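Local coordinates for protein blood group a-and b-cleaving endo-beta-galactosidase (Streptococcus pneumoniae, PDB 2YGL) that cleaves blood group A and B antigens as a family 98 endo-beta-galactosidase, whose tandem CBM51 modules, the part described here, probably bind carbohydrate, at residues Thr85-Asp90 with Glu160-Ala164; Ile108-Gly112 with Thr138-Lys144; His42-Ser46 with Tyr56-Ile61. All coordinates share one frame; numbering follows the deposited sequence.

All three contacts lie in the first of the two CBM51 modules, a beta-sandwich of antiparallel sheets. Along the chain contact 3 (42-46 with 56-61) closes first; contact 1 (85-90 with 160-164) then spans the stretch that holds contact 2 (108-112 with 138-144). Contacts 1 and 3, centres about 10 Å apart, join where strand 160-171 runs beside strand 60-64: Phe163 N lies 2.9 Å from Ile61 O. The centre of contact 2 is about 21 Å from that of contact 1, where the loop after strand 133-138 crosses from the sheet of contact 1 to the end of strand 105-110 in the other sheet; Phe163 packs on Ile108 through the sandwich core. The three contacts together tie a surface hairpin, a central strand pair and this crossing loop into one module.

Contact 1 of 3, residues Thr85-Asp90 with Glu160-Ala164; sequences TYIGID and EVVFA
Tyr86 and Ala164 form a hydrogen-bonded pair where strands 82-87 and 160-171 run antiparallel, Tyr86 N reaching Ala164 O at 2.8 Å. The same carbonyl accepts a second bond, from Thr85 OG1 at 2.9 Å, which arrives from above the carbonyl plane; chi1 of -166° sets this hydroxyl opposite its own backbone N and over the partner strand. Further on, Val162 N donates to Gly88 O, and past the corner at Gly88 the ladder finishes with Asp90 N on Glu160 O at 2.7 Å. The packing is close on the face of Ile87 and Phe163, where Ile87 CG2 comes within 3.7 Å of Phe163 CD2, obliquely to the ring, and Thr85 CG2 stands at the ring edge; Ile106 of strand 105-110 touches both Ile87 and Phe163. On the other face Val162 CG1 lies 3.6 Å from Asp90 OD1, and both side chains touch Ile45 of strand 45-48. The looser part is the side chain of Tyr86, partly exposed, whose CB is 4.1 Å from Ala164 CB while its ring leads away toward Lys55 and Phe134. Asp90 is buried, but its carboxylate is bonded by Ser92 OG and Ser46 N, which probably offset the cost of burying its charge.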
loop_
_atom_site.group_PDB
_atom_site.type_symbol
_atom_site.label_atom_id
_atom_site.label_comp_id
_atom_site.label_asym_id
_atom_site.label_seq_id
_atom_site.Cartn_x
_atom_site.Cartn_y
_atom_site.Cartn_z
ATOM N N THR A 85 6.226 19.664 1.552
ATOM C CA THR A 85 7.257 20.587 1.064
ATOM C C THR A 85 7.255 21.902 1.842
ATOM O O THR A 85 6.251 22.269 2.460
ATOM C CB THR A 85 7.097 20.889 -0.458
ATOM O OG1 THR A 85 8.283 21.518 -0.956
ATOM C CG2 THR A 85 5.895 21.788 -0.731
ATOM N N TYR A 86 8.391 22.595 1.814
ATOM C CA TYR A 86 8.490 23.965 2.300
ATOM C C TYR A 86 8.514 24.894 1.091
ATOM O O TYR A 86 9.227 24.636 0.120
ATOM C CB TYR A 86 9.768 24.163 3.120
ATOM C CG TYR A 86 9.818 23.374 4.410
ATOM C CD1 TYR A 86 10.283 22.057 4.427
ATOM C CD2 TYR A 86 9.411 23.946 5.616
ATOM C CE1 TYR A 86 10.336 21.327 5.606
ATOM C CE2 TYR A 86 9.461 23.221 6.808
ATOM C CZ TYR A 86 9.924 21.913 6.792
ATOM O OH TYR A 86 9.980 21.183 7.957
ATOM N N ILE A 87 7.736 25.969 1.147
ATOM C CA ILE A 87 7.694 26.936 0.049
ATOM C C ILE A 87 8.126 28.332 0.476
ATOM O O ILE A 87 7.929 28.735 1.621
ATOM C CB ILE A 87 6.297 27.009 -0.643
ATOM C CG1 ILE A 87 5.183 27.274 0.384
ATOM C CG2 ILE A 87 6.038 25.746 -1.457
ATOM C CD1 ILE A 87 3.867 27.744 -0.226
ATOM N N GLY A 88 8.708 29.058 -0.471
ATOM C CA GLY A 88 9.123 30.439 -0.268
ATOM C C GLY A 88 9.979 30.886 -1.435
ATOM O O GLY A 88 10.179 30.135 -2.389
ATOM N N ILE A 89 10.475 32.117 -1.363
ATOM C CA ILE A 89 11.407 32.626 -2.359
ATOM C C ILE A 89 12.820 32.315 -1.881
ATOM O O ILE A 89 13.172 32.615 -0.739
ATOM C CB ILE A 89 11.222 34.143 -2.601
ATOM C CG1 ILE A 89 9.808 34.425 -3.124
ATOM C CG2 ILE A 89 12.273 34.665 -3.585
ATOM C CD1 ILE A 89 9.409 35.896 -3.119
ATOM N N ASP A 90 13.619 31.701 -2.752
ATOM C CA ASP A 90 14.980 31.302 -2.398
ATOM C C ASP A 90 15.843 32.486 -1.961
ATOM O O ASP A 90 15.728 33.587 -2.506
ATOM C CB ASP A 90 15.655 30.575 -3.561
ATOM C CG ASP A 90 16.873 29.795 -3.118
ATOM O OD1 ASP A 90 16.710 28.659 -2.624
ATOM O OD2 ASP A 90 17.993 30.321 -3.254
ATOM N N GLU A 160 12.209 33.603 -7.499
ATOM C CA GLU A 160 12.867 32.313 -7.363
ATOM C C GLU A 160 12.094 31.437 -6.381
ATOM O O GLU A 160 12.495 31.284 -5.222
ATOM C CB GLU A 160 14.315 32.503 -6.888
ATOM C CG GLU A 160 15.191 33.333 -7.822
ATOM C CD GLU A 160 15.656 32.560 -9.039
ATOM O OE1 GLU A 160 16.120 31.410 -8.883
ATOM O OE2 GLU A 160 15.565 33.112 -10.154
ATOM N N VAL A 161 10.976 30.879 -6.845
ATOM C CA VAL A 161 10.152 30.001 -6.017
ATOM C C VAL A 161 10.826 28.644 -5.883
ATOM O O VAL A 161 11.196 28.018 -6.881
ATOM C CB VAL A 161 8.708 29.839 -6.575
ATOM C CG1 VAL A 161 7.965 28.701 -5.872
ATOM C CG2 VAL A 161 7.930 31.137 -6.427
ATOM N N VAL A 162 10.997 28.206 -4.640
ATOM C CA VAL A 162 11.503 26.869 -4.369
ATOM C C VAL A 162 10.498 26.032 -3.596
ATOM O O VAL A 162 9.859 26.506 -2.648
ATOM C CB VAL A 162 12.870 26.868 -3.633
ATOM C CG1 VAL A 162 13.993 27.255 -4.584
ATOM C CG2 VAL A 162 12.845 27.770 -2.402
ATOM N N PHE A 163 10.352 24.790 -4.037
ATOM C CA PHE A 163 9.603 23.786 -3.310
ATOM C C PHE A 163 10.649 22.935 -2.591
ATOM O O PHE A 163 11.039 21.867 -3.068
ATOM C CB PHE A 163 8.731 22.964 -4.273
ATOM C CG PHE A 163 7.735 23.794 -5.058
ATOM C CD1 PHE A 163 8.113 24.441 -6.235
ATOM C CD2 PHE A 163 6.420 23.931 -4.616
ATOM C CE1 PHE A 163 7.194 25.213 -6.958
ATOM C CE2 PHE A 163 5.494 24.698 -5.333
ATOM C CZ PHE A 163 5.885 25.340 -6.506
ATOM N N ALA A 164 11.120 23.447 -1.456
ATOM C CA ALA A 164 12.207 22.832 -0.696
ATOM C C ALA A 164 11.767 21.539 -0.024
ATOM O O ALA A 164 10.700 21.488 0.596
ATOM C CB ALA A 164 12.756 23.808 0.341
#

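Contact 2 of 3, residues Ile108-Gly112 with Thr138-Lys144; sequences IEIDG and TIPQNAK
Ile110 and Asp111, at the end of strand 105-110, meet the loop 138-144 with one apolar and one acidic side chain. From the CB of Ile110, which points toward the loop, two branches diverge. CG2 touches Ala143 CB at 3.8 Å. The other branch passes through CG1, which serves as a spacer, to CD1; with CG1 placed opposite the carbonyl carbon (chi1 -61°) and the chain then extended, this terminal methyl lands 3.8 Å from Ile139 CG1, the two side chains crossing at about a right angle. CD1 also lies 4.3 Å from Pro140 CD. Next door, Asp111 turns its carboxylate to the backbone of the loop: Lys144 N donates to OD2 at 3.0 Å on the syn lone pair, and more weakly to OD1 at 3.3 Å. OD1 also takes the N-H of Lys145, so two successive amides are held by one carboxylate. Just before them, Ala143 N closes a type I turn on Pro140 O. The loop runs from strand 133-138 to strand 145-151, which pairs with strand 105-110; Ile110 rests on Ile146 and Val115 of the flanking strands, while Ile139 leans on Leu168 of strand 160-171.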
loop_
_atom_site.group_PDB
_atom_site.type_symbol
_atom_site.label_atom_id
_atom_site.label_comp_id
_atom_site.label_asym_id
_atom_site.label_seq_id
_atom_site.Cartn_x
_atom_site.Cartn_y
_atom_site.Cartn_z
ATOM N N ILE A 108 -0.976 24.135 -4.711
ATOM C CA ILE A 108 -0.817 22.727 -5.046
ATOM C C ILE A 108 -2.171 22.205 -5.513
ATOM O O ILE A 108 -3.191 22.404 -4.846
ATOM C CB ILE A 108 -0.274 21.886 -3.858
ATOM C CG1 ILE A 108 1.053 22.463 -3.329
ATOM C CG2 ILE A 108 -0.122 20.409 -4.251
ATOM C CD1 ILE A 108 2.216 22.474 -4.333
ATOM N N GLU A 109 -2.165 21.558 -6.673
ATOM C CA GLU A 109 -3.378 21.081 -7.318
ATOM C C GLU A 109 -3.272 19.585 -7.588
ATOM O O GLU A 109 -2.232 19.106 -8.048
ATOM C CB GLU A 109 -3.587 21.845 -8.628
ATOM C CG GLU A 109 -4.889 21.562 -9.358
ATOM C CD GLU A 109 -5.078 22.463 -10.569
ATOM O OE1 GLU A 109 -5.156 23.697 -10.394
ATOM O OE2 GLU A 109 -5.146 21.936 -11.698
ATOM N N ILE A 110 -4.342 18.854 -7.281
ATOM C CA ILE A 110 -4.435 17.431 -7.614
ATOM C C ILE A 110 -5.697 17.181 -8.437
ATOM O O ILE A 110 -6.812 17.437 -7.970
ATOM C CB ILE A 110 -4.429 16.520 -6.356
ATOM C CG1 ILE A 110 -3.123 16.684 -5.570
ATOM C CG2 ILE A 110 -4.635 15.052 -6.755
ATOM C CD1 ILE A 110 -3.148 16.072 -4.175
ATOM N N ASP A 111 -5.500 16.697 -9.664
ATOM C CA ASP A 111 -6.591 16.365 -10.592
ATOM C C ASP A 111 -7.649 17.469 -10.726
ATOM O O ASP A 111 -8.851 17.203 -10.672
ATOM C CB ASP A 111 -7.243 15.025 -10.210
ATOM C CG ASP A 111 -6.259 13.865 -10.222
ATOM O OD1 ASP A 111 -5.342 13.847 -11.071
ATOM O OD2 ASP A 111 -6.412 12.958 -9.378
ATOM N N GLY A 112 -7.189 18.705 -10.896
ATOM C CA GLY A 112 -8.075 19.849 -11.094
ATOM C C GLY A 112 -8.566 20.512 -9.820
ATOM O O GLY A 112 -9.243 21.541 -9.877
ATOM N N THR A 138 -3.106 15.636 2.081
ATOM C CA THR A 138 -3.474 14.249 1.825
ATOM C C THR A 138 -3.719 14.051 0.330
ATOM O O THR A 138 -4.325 14.898 -0.329
ATOM C CB THR A 138 -4.734 13.837 2.627
ATOM O OG1 THR A 138 -4.598 14.258 3.990
ATOM C CG2 THR A 138 -4.933 12.327 2.599
ATOM N N ILE A 139 -3.225 12.938 -0.199
ATOM C CA ILE A 139 -3.453 12.565 -1.590
ATOM C C ILE A 139 -4.540 11.488 -1.645
ATOM O O ILE A 139 -4.432 10.469 -0.956
ATOM C CB ILE A 139 -2.142 12.076 -2.260
ATOM C CG1 ILE A 139 -1.194 13.258 -2.479
ATOM C CG2 ILE A 139 -2.421 11.364 -3.582
ATOM C CD1 ILE A 139 0.229 12.859 -2.804
ATOM N N PRO A 140 -5.601 11.720 -2.448
ATOM C CA PRO A 140 -6.666 10.728 -2.629
ATOM C C PRO A 140 -6.127 9.458 -3.277
ATOM O O PRO A 140 -5.233 9.530 -4.123
ATOM C CB PRO A 140 -7.647 11.431 -3.577
ATOM C CG PRO A 140 -7.345 12.884 -3.437
ATOM C CD PRO A 140 -5.870 12.949 -3.217
ATOM N N GLN A 141 -6.668 8.307 -2.878
ATOM C CA GLN A 141 -6.184 7.002 -3.346
ATOM C C GLN A 141 -6.214 6.881 -4.868
ATOM O O GLN A 141 -5.376 6.200 -5.463
ATOM C CB GLN A 141 -7.000 5.873 -2.704
ATOM C CG GLN A 141 -6.348 4.492 -2.790
ATOM C CD GLN A 141 -7.195 3.386 -2.169
ATOM O OE1 GLN A 141 -8.282 3.634 -1.636
ATOM N NE2 GLN A 141 -6.695 2.154 -2.235
ATOM N N ASN A 142 -7.175 7.563 -5.483
ATOM C CA ASN A 142 -7.384 7.537 -6.930
ATOM C C ASN A 142 -6.531 8.530 -7.734
ATOM O O ASN A 142 -6.574 8.521 -8.967
ATOM C CB ASN A 142 -8.866 7.790 -7.228
ATOM C CG ASN A 142 -9.492 8.785 -6.260
ATOM O OD1 ASN A 142 -9.984 8.404 -5.197
ATOM N ND2 ASN A 142 -9.469 10.062 -6.622
ATOM N N ALA A 143 -5.762 9.372 -7.040
ATOM C CA ALA A 143 -5.063 10.507 -7.665
ATOM C C ALA A 143 -4.142 10.134 -8.826
ATOM O O ALA A 143 -3.423 9.137 -8.768
ATOM C CB ALA A 143 -4.301 11.308 -6.622
ATOM N N LYS A 144 -4.171 10.960 -9.871
ATOM C CA LYS A 144 -3.406 10.715 -11.096
ATOM C C LYS A 144 -2.342 11.781 -11.369
ATOM O O LYS A 144 -1.268 11.473 -11.890
ATOM C CB LYS A 144 -4.352 10.599 -12.299
ATOM C CG LYS A 144 -5.174 9.311 -12.327
ATOM C CD LYS A 144 -6.263 9.358 -13.393
ATOM C CE LYS A 144 -7.026 8.041 -13.474
ATOM N NZ LYS A 144 -7.736 7.705 -12.200
#

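Contact 3 of 3, residues His42-Ser46 with Tyr56-Ile61; sequences HTKIS and YFDKGI
The beta hairpin of strands 45-48 and 54-57, with the turn leading into strand 60-64, is the element joined here. Ser46 and Tyr56 are a non-hydrogen-bonded antiparallel pair, and Ser46 CB lies over one face of the Tyr56 ring, 4.0 Å from its centroid, in a CH-pi contact. Phe57 N donates to Ile45 O at 2.8 Å, and that oxygen also lies at the edge of the Phe57 ring, in its plane. In place of a direct bond between Ile45 N and Phe57 O, a water accepts from Ile45 N and donates to Phe57 O, the latter at 2.6 Å. A second water donates to Ser46 OG and is hydrogen-bonded to Tyr56 OH, spanning the outer end of the pair. On the solvent side Lys44 and Asp58 run side by side, their side chains pointing the same way, and NZ of Lys44 forms a salt bridge with OD1 of Asp58 at 2.9 Å, arriving above the carboxylate plane. The bend at the end of the lysine chain (chi4 -72°) brings NZ over to this oxygen. Inward, Ile45 CD1 lies 3.7 Å from Gly60 CA, and Ile45 and Phe57 both pack on strand 160-171. Apolar packing and the bond from Ser46 N to Asp90 OD1 thus hold the buried side, whereas water and a surface salt bridge, probably weakened by solvent, supplement the single direct backbone bond between these segments.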
loop_
_atom_site.group_PDB
_atom_site.type_symbol
_atom_site.label_atom_id
_atom_site.label_comp_id
_atom_site.label_asym_id
_atom_site.label_seq_id
_atom_site.Cartn_x
_atom_site.Cartn_y
_atom_site.Cartn_z
ATOM N N HIS A 42 26.898 25.455 -7.493
ATOM C CA HIS A 42 26.625 24.337 -6.583
ATOM C C HIS A 42 25.710 24.726 -5.416
ATOM O O HIS A 42 25.346 23.880 -4.593
ATOM C CB HIS A 42 27.943 23.751 -6.063
ATOM C CG HIS A 42 28.791 23.115 -7.125
ATOM N ND1 HIS A 42 29.875 22.317 -6.829
ATOM C CD2 HIS A 42 28.707 23.146 -8.478
ATOM C CE1 HIS A 42 30.430 21.895 -7.952
ATOM N NE2 HIS A 42 29.738 22.382 -8.966
ATOM N N THR A 43 25.341 26.004 -5.363
ATOM C CA THR A 43 24.476 26.562 -4.317
ATOM C C THR A 43 23.219 25.719 -4.072
ATOM O O THR A 43 22.509 25.351 -5.012
ATOM C CB THR A 43 24.078 28.010 -4.665
ATOM O OG1 THR A 43 25.260 28.760 -4.963
ATOM C CG2 THR A 43 23.325 28.678 -3.515
ATOM N N LYS A 44 22.970 25.412 -2.800
ATOM C CA LYS A 44 21.798 24.638 -2.392
ATOM C C LYS A 44 20.581 25.540 -2.200
ATOM O O LYS A 44 20.721 26.738 -1.933
ATOM C CB LYS A 44 22.073 23.886 -1.085
ATOM C CG LYS A 44 23.114 22.772 -1.180
ATOM C CD LYS A 44 23.321 22.112 0.180
ATOM C CE LYS A 44 24.433 21.071 0.149
ATOM N NZ LYS A 44 24.035 19.833 -0.583
ATOM N N ILE A 45 19.394 24.948 -2.336
ATOM C CA ILE A 45 18.134 25.611 -2.012
ATOM C C ILE A 45 18.141 26.018 -0.538
ATOM O O ILE A 45 18.470 25.211 0.335
ATOM C CB ILE A 45 16.920 24.687 -2.304
ATOM C CG1 ILE A 45 16.742 24.504 -3.814
ATOM C CG2 ILE A 45 15.636 25.234 -1.665
ATOM C CD1 ILE A 45 15.886 23.318 -4.206
ATOM N N SER A 46 17.807 27.277 -0.269
ATOM C CA SER A 46 17.717 27.753 1.108
ATOM C C SER A 46 16.555 28.712 1.326
ATOM O O SER A 46 16.215 29.509 0.453
ATOM C CB SER A 46 19.036 28.380 1.576
ATOM O OG SER A 46 19.368 29.531 0.826
ATOM N N TYR A 56 19.228 25.306 4.855
ATOM C CA TYR A 56 19.618 24.748 3.558
ATOM C C TYR A 56 18.992 23.374 3.333
ATOM O O TYR A 56 18.740 22.632 4.283
ATOM C CB TYR A 56 21.145 24.678 3.442
ATOM C CG TYR A 56 21.802 26.038 3.387
ATOM C CD1 TYR A 56 22.163 26.711 4.557
ATOM C CD2 TYR A 56 22.053 26.662 2.165
ATOM C CE1 TYR A 56 22.759 27.974 4.508
ATOM C CE2 TYR A 56 22.648 27.922 2.106
ATOM C CZ TYR A 56 22.996 28.568 3.280
ATOM O OH TYR A 56 23.584 29.809 3.223
ATOM N N PHE A 57 18.733 23.049 2.069
ATOM C CA PHE A 57 18.047 21.812 1.703
ATOM C C PHE A 57 18.820 21.091 0.606
ATOM O O PHE A 57 19.177 21.699 -0.403
ATOM C CB PHE A 57 16.633 22.114 1.189
ATOM C CG PHE A 57 15.711 22.718 2.216
ATOM C CD1 PHE A 57 15.733 24.088 2.480
ATOM C CD2 PHE A 57 14.794 21.921 2.896
ATOM C CE1 PHE A 57 14.868 24.651 3.421
ATOM C CE2 PHE A 57 13.923 22.475 3.838
ATOM C CZ PHE A 57 13.961 23.842 4.100
ATOM N N ASP A 58 19.067 19.797 0.803
ATOM C CA ASP A 58 19.705 18.959 -0.218
ATOM C C ASP A 58 18.782 18.701 -1.412
ATOM O O ASP A 58 19.244 18.609 -2.552
ATOM C CB ASP A 58 20.141 17.612 0.373
ATOM C CG ASP A 58 21.329 17.728 1.316
ATOM O OD1 ASP A 58 22.102 18.703 1.225
ATOM O OD2 ASP A 58 21.497 16.821 2.153
ATOM N N LYS A 59 17.484 18.576 -1.140
ATOM C CA LYS A 59 16.508 18.182 -2.159
ATOM C C LYS A 59 15.437 19.245 -2.388
ATOM O O LYS A 59 15.082 19.990 -1.473
ATOM C CB LYS A 59 15.837 16.854 -1.782
ATOM C CG LYS A 59 16.797 15.706 -1.420
ATOM C CD LYS A 59 17.629 15.230 -2.614
ATOM C CE LYS A 59 16.802 14.420 -3.600
ATOM N NZ LYS A 59 17.562 14.129 -4.846
ATOM N N GLY A 60 14.922 19.301 -3.616
ATOM C CA GLY A 60 13.832 20.211 -3.948
ATOM C C GLY A 60 13.722 20.554 -5.420
ATOM O O GLY A 60 14.476 20.042 -6.252
ATOM N N ILE A 61 12.758 21.420 -5.729
ATOM C CA ILE A 61 12.519 21.906 -7.084
ATOM C C ILE A 61 12.625 23.432 -7.094
ATOM O O ILE A 61 11.996 24.110 -6.277
ATOM C CB ILE A 61 11.119 21.462 -7.611
ATOM C CG1 ILE A 61 10.979 19.929 -7.628
ATOM C CG2 ILE A 61 10.832 22.053 -8.984
ATOM C CD1 ILE A 61 11.942 19.189 -8.561
HETATM O O HOH W 1 19.255 22.187 -2.995
HETATM O O HOH W 2 21.275 31.257 1.753
#